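Side-chain contacts in thioredoxin (TrxA-1) (Sulfolobus solfataricus, PDB 3TCO), which probably reduces disulfide bonds in other proteins, as thioredoxins do through a redox-active disulfide at the start of a helix: residues N13-E16 / V17-N21; Q65-A68 / D69-V73. All blocks are in the same frame, centred on the assembly; numbering follows the deposited sequence.

Contact 1. Residues N13-E16 / V17-N21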
loop_
_atom_site.group_PDB
_atom_site.type_symbol
_atom_site.label_atom_id
_atom_site.label_comp_id
_atom_site.label_asym_id
_atom_site.label_seq_id
_atom_site.Cartn_x
_atom_site.Cartn_y
_atom_site.Cartn_z
ATOM N N ASN A 13 8.034 0.511 -11.807
ATOM C CA ASN A 13 8.058 1.810 -11.104
ATOM C C ASN A 13 8.151 1.751 -9.586
ATOM O O ASN A 13 8.188 2.790 -8.920
ATOM C CB ASN A 13 6.820 2.640 -11.499
ATOM C CG ASN A 13 5.508 1.988 -11.079
ATOM O OD1 ASN A 13 5.454 0.786 -10.809
ATOM N ND2 ASN A 13 4.434 2.787 -11.035
ATOM N N PHE A 14 8.216 0.543 -9.028
ATOM C CA PHE A 14 8.256 0.403 -7.575
ATOM C C PHE A 14 9.315 1.241 -6.873
ATOM O O PHE A 14 8.996 2.049 -5.992
ATOM C CB PHE A 14 8.459 -1.055 -7.179
ATOM C CG PHE A 14 8.232 -1.322 -5.719
ATOM C CD1 PHE A 14 6.951 -1.587 -5.238
ATOM C CD2 PHE A 14 9.300 -1.324 -4.821
ATOM C CE1 PHE A 14 6.733 -1.857 -3.893
ATOM C CE2 PHE A 14 9.092 -1.592 -3.469
ATOM C CZ PHE A 14 7.801 -1.861 -3.005
ATOM N N ASP A 15 10.571 1.036 -7.246
ATOM C CA ASP A 15 11.660 1.756 -6.612
ATOM C C ASP A 15 11.620 3.270 -6.787
ATOM O O ASP A 15 11.753 3.996 -5.804
ATOM C CB ASP A 15 13.017 1.215 -7.083
ATOM C CG ASP A 15 13.318 -0.160 -6.520
ATOM O OD1 ASP A 15 12.602 -0.588 -5.585
ATOM O OD2 ASP A 15 14.270 -0.809 -7.006
ATOM N N GLU A 16 11.417 3.753 -8.011
ATOM C CA GLU A 16 11.400 5.202 -8.219
ATOM C C GLU A 16 10.290 5.886 -7.428
ATOM O O GLU A 16 10.475 6.997 -6.934
ATOM C CB GLU A 16 11.280 5.554 -9.708
ATOM C CG GLU A 16 9.943 5.274 -10.365
ATOM C CD GLU A 16 10.032 5.319 -11.887
ATOM O OE1 GLU A 16 10.582 6.297 -12.432
ATOM O OE2 GLU A 16 9.547 4.380 -12.543
ATOM N N VAL A 17 9.141 5.234 -7.308
ATOM C CA VAL A 17 8.025 5.816 -6.549
ATOM C C VAL A 17 8.384 5.905 -5.056
ATOM O O VAL A 17 8.182 6.941 -4.411
ATOM C CB VAL A 17 6.731 4.971 -6.753
ATOM C CG1 VAL A 17 5.633 5.419 -5.771
ATOM C CG2 VAL A 17 6.246 5.118 -8.209
ATOM N N ILE A 18 8.935 4.827 -4.504
ATOM C CA ILE A 18 9.309 4.821 -3.092
ATOM C C ILE A 18 10.441 5.790 -2.766
ATOM O O ILE A 18 10.427 6.434 -1.719
ATOM C CB ILE A 18 9.759 3.414 -2.619
ATOM C CG1 ILE A 18 8.586 2.433 -2.678
ATOM C CG2 ILE A 18 10.291 3.493 -1.200
ATOM C CD1 ILE A 18 7.430 2.848 -1.830
ATOM N N ARG A 19 11.425 5.877 -3.658
ATOM C CA ARG A 19 12.580 6.757 -3.451
ATOM C C ARG A 19 12.295 8.232 -3.619
ATOM O O ARG A 19 12.913 9.066 -2.961
ATOM C CB ARG A 19 13.714 6.408 -4.422
ATOM C CG ARG A 19 14.671 5.318 -3.953
ATOM C CD ARG A 19 14.141 3.911 -4.211
ATOM N NE ARG A 19 15.241 2.953 -4.302
ATOM C CZ ARG A 19 16.198 3.010 -5.225
ATOM N NH1 ARG A 19 16.188 3.974 -6.134
ATOM N NH2 ARG A 19 17.168 2.108 -5.244
ATOM N N ASN A 20 11.361 8.558 -4.498
ATOM C CA ASN A 20 11.079 9.955 -4.780
ATOM C C ASN A 20 9.813 10.583 -4.212
ATOM O O ASN A 20 9.419 11.682 -4.626
ATOM C CB ASN A 20 11.157 10.145 -6.284
ATOM C CG ASN A 20 12.543 9.829 -6.814
ATOM O OD1 ASN A 20 13.487 10.576 -6.567
ATOM N ND2 ASN A 20 12.680 8.705 -7.518
ATOM N N ASN A 21 9.183 9.896 -3.266
ATOM C CA ASN A 21 7.985 10.405 -2.602
ATOM C C ASN A 21 8.209 10.183 -1.108
ATOM O O ASN A 21 8.660 9.109 -0.704
ATOM C CB ASN A 21 6.742 9.647 -3.076
ATOM C CG ASN A 21 6.334 10.022 -4.488
ATOM O OD1 ASN A 21 5.838 11.119 -4.721
ATOM N ND2 ASN A 21 6.558 9.114 -5.440
#
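V17 packs its CG2 beside the side chain of N13, which stands at the N-cap position just before helix 14-20, the helix that precedes strand 23-29 of the thioredoxin fold. The two side chains run alongside each other, and CG2 comes to 4.1 Å from N13 ND2. That amide is held from outside the helix: N13 OD1 accepts from the backbone N of T10 and ND2 donates to the carbonyl of V8, which ties the residue before the first turn to the preceding chain. The backbone bond from V17 N to N13 O opens the i to i+4 series.

I18 follows on the inward side. Its CG1 lies over one face of the F14 ring, offset toward the rim, with F14 CE2 as the nearest ring atom at 4.1 Å. With CG anti to its own N (chi1 -168°), the F14 ring swings forward along the helix until it lies beside I18, the two side chains pointing the same way. Both are buried and lean on strand 23-29, F14 on V26 and I18 on V24.

At R19, D15 CB lies over one face of the guanidinium, offset toward the rim, although the placing of the R19 chain is somewhat doubtful. D15 OD2 and R19 NH2 are 4.5 Å apart, and the oxygen lies well out of the guanidinium plane, so the attraction is one of charges, without a directed N-H.

E16 O accepts two bonds from N20, one from its backbone N at 3.0 Å and one from its side chain. The latter bond, N20 ND2 to E16 O, is 2.8 Å long and uses a carbonyl lone pair. N21 makes a side-chain bond of the same i to i-4 kind: its ND2 donates to V17 O at 2.9 Å, in the carbonyl plane and with an N-H...O angle of 160°.

Contact 2. Residues Q65-A68 / D69-V73; sequences QKIA and DKYSV
V73 N donates to A68 O at 2.9 Å with an N-H...O angle of 175°, almost straight, and this bond reaches back over five residues to end helix 65-70. S72 N donates to D69 O, also at 2.9 Å, inside the loop so formed. S72 has the positive phi (46°) that turns the chain out of the helix, and its OG donates to Y71 O at 2.7 Å from above the carbonyl plane. Before this end the usual i to i+4 bonds run from D69 N to Q65 O, from K70 N to K66 O and from Y71 N to I67 O. Y71 N also makes a weak bond to A68 O, so that carbonyl receives one weak and one strong donor as the helix gives way.

The D69 carboxylate folds back beside the first turn, its CG opposite its own carbonyl carbon (chi1 -69°). This leaves OD2 3.1 Å from Q65 O, an approach of two acceptors that can hardly be attractive.

Packing takes over on the inner side. I67 and Y71 lie side by side and point the same way, with I67 CG2 4.2 Å from Y71 CD1. The same ring has I67 O at its edge, near its plane, 3.4 Å from CD1, while the CG of K70 sits over one face. Farther out, the ring meets F82 edge-to-face and touches L80 of strand 78-83. Where the chain has turned, the CB of V73 is directed back toward the helix and stands 4.1 Å from A68 CB. A68 also touches V61, and V73 touches T78. The 6→1 bond, the inner bond and the positive-phi residue together define a Schellman motif, here closing a short helix of the thioredoxin fold and leading the chain toward strand 78-83.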
loop_
_atom_site.group_PDB
_atom_site.type_symbol
_atom_site.label_atom_id
_atom_site.label_comp_id
_atom_site.label_asym_id
_atom_site.label_seq_id
_atom_site.Cartn_x
_atom_site.Cartn_y
_atom_site.Cartn_z
ATOM N N GLN A 65 5.481 -11.398 -7.930
ATOM C CA GLN A 65 5.982 -12.356 -6.960
ATOM C C GLN A 65 7.318 -11.988 -6.339
ATOM O O GLN A 65 7.496 -12.085 -5.122
ATOM C CB GLN A 65 6.046 -13.750 -7.588
ATOM C CG GLN A 65 4.672 -14.297 -7.931
ATOM C CD GLN A 65 4.710 -15.684 -8.551
ATOM O OE1 GLN A 65 5.221 -15.874 -9.662
ATOM N NE2 GLN A 65 4.163 -16.663 -7.835
ATOM N N LYS A 66 8.257 -11.541 -7.156
ATOM C CA LYS A 66 9.564 -11.180 -6.627
ATOM C C LYS A 66 9.499 -10.043 -5.608
ATOM O O LYS A 66 10.192 -10.068 -4.600
ATOM C CB LYS A 66 10.506 -10.811 -7.769
ATOM C CG LYS A 66 10.846 -11.993 -8.658
ATOM C CD LYS A 66 12.234 -11.829 -9.264
ATOM C CE LYS A 66 12.719 -13.132 -9.891
ATOM N NZ LYS A 66 14.137 -13.027 -10.351
ATOM N N ILE A 67 8.670 -9.040 -5.863
ATOM C CA ILE A 67 8.575 -7.937 -4.907
ATOM C C ILE A 67 7.918 -8.423 -3.614
ATOM O O ILE A 67 8.379 -8.107 -2.522
ATOM C CB ILE A 67 7.771 -6.757 -5.492
ATOM C CG1 ILE A 67 8.563 -6.128 -6.648
ATOM C CG2 ILE A 67 7.466 -5.727 -4.391
ATOM C CD1 ILE A 67 7.831 -4.989 -7.381
ATOM N N ALA A 68 6.839 -9.191 -3.748
ATOM C CA ALA A 68 6.148 -9.717 -2.582
ATOM C C ALA A 68 7.142 -10.517 -1.749
ATOM O O ALA A 68 7.196 -10.373 -0.526
ATOM C CB ALA A 68 4.962 -10.603 -3.013
ATOM N N ASP A 69 7.948 -11.337 -2.419
ATOM C CA ASP A 69 8.948 -12.157 -1.738
ATOM C C ASP A 69 9.995 -11.279 -1.065
ATOM O O ASP A 69 10.357 -11.505 0.088
ATOM C CB ASP A 69 9.638 -13.116 -2.723
ATOM C CG ASP A 69 8.715 -14.212 -3.225
ATOM O OD1 ASP A 69 7.790 -14.609 -2.484
ATOM O OD2 ASP A 69 8.921 -14.695 -4.361
ATOM N N LYS A 70 10.475 -10.269 -1.783
ATOM C CA LYS A 70 11.478 -9.370 -1.233
ATOM C C LYS A 70 11.065 -8.837 0.137
ATOM O O LYS A 70 11.888 -8.770 1.047
ATOM C CB LYS A 70 11.728 -8.200 -2.192
ATOM C CG LYS A 70 12.788 -7.218 -1.706
ATOM C CD LYS A 70 13.223 -6.224 -2.794
ATOM C CE LYS A 70 14.213 -5.220 -2.217
ATOM N NZ LYS A 70 14.690 -4.203 -3.195
ATOM N N TYR A 71 9.797 -8.464 0.292
ATOM C CA TYR A 71 9.330 -7.929 1.570
ATOM C C TYR A 71 8.565 -8.943 2.415
ATOM O O TYR A 71 7.776 -8.569 3.280
ATOM C CB TYR A 71 8.472 -6.677 1.334
ATOM C CG TYR A 71 9.257 -5.548 0.718
ATOM C CD1 TYR A 71 9.247 -5.337 -0.662
ATOM C CD2 TYR A 71 10.073 -4.731 1.502
ATOM C CE1 TYR A 71 10.026 -4.348 -1.245
ATOM C CE2 TYR A 71 10.866 -3.731 0.923
ATOM C CZ TYR A 71 10.835 -3.548 -0.449
ATOM O OH TYR A 71 11.604 -2.570 -1.040
ATOM N N SER A 72 8.821 -10.222 2.153
ATOM C CA SER A 72 8.199 -11.336 2.859
ATOM C C SER A 72 6.682 -11.245 3.053
ATOM O O SER A 72 6.164 -11.510 4.140
ATOM C CB SER A 72 8.882 -11.532 4.216
ATOM O OG SER A 72 8.835 -10.338 4.978
ATOM N N VAL A 73 5.968 -10.886 1.996
ATOM C CA VAL A 73 4.522 -10.800 2.074
ATOM C C VAL A 73 3.965 -12.220 1.956
ATOM O O VAL A 73 3.761 -12.735 0.853
ATOM C CB VAL A 73 3.969 -9.918 0.946
ATOM C CG1 VAL A 73 2.449 -9.908 0.984
ATOM C CG2 VAL A 73 4.530 -8.500 1.091
#

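How the contacts relate
From the N terminus, strand 7-8 leads into contact 1, which spans helix 14-20 before the chain enters strand 23-29. The chain then passes through helix 34-49, with the C33-C36 disulfide at its start, and strand 55-60 before contact 2 covers helix 65-70 and its exit toward strand 78-83. Each contact closes only a local helical loop, and the two come in series without nesting or crossing. Their centres are 16 Å apart, yet the F14 ring bridges helix 14-20 to I67 of helix 65-70 (CE1 to CG2, 4.0 Å) and to Y71 just past its end (CE2 to OH, 3.6 Å). Helix 14-20 rests on strand 23-29, whereas contact 2 reaches strand 78-83 through Y71 and V73.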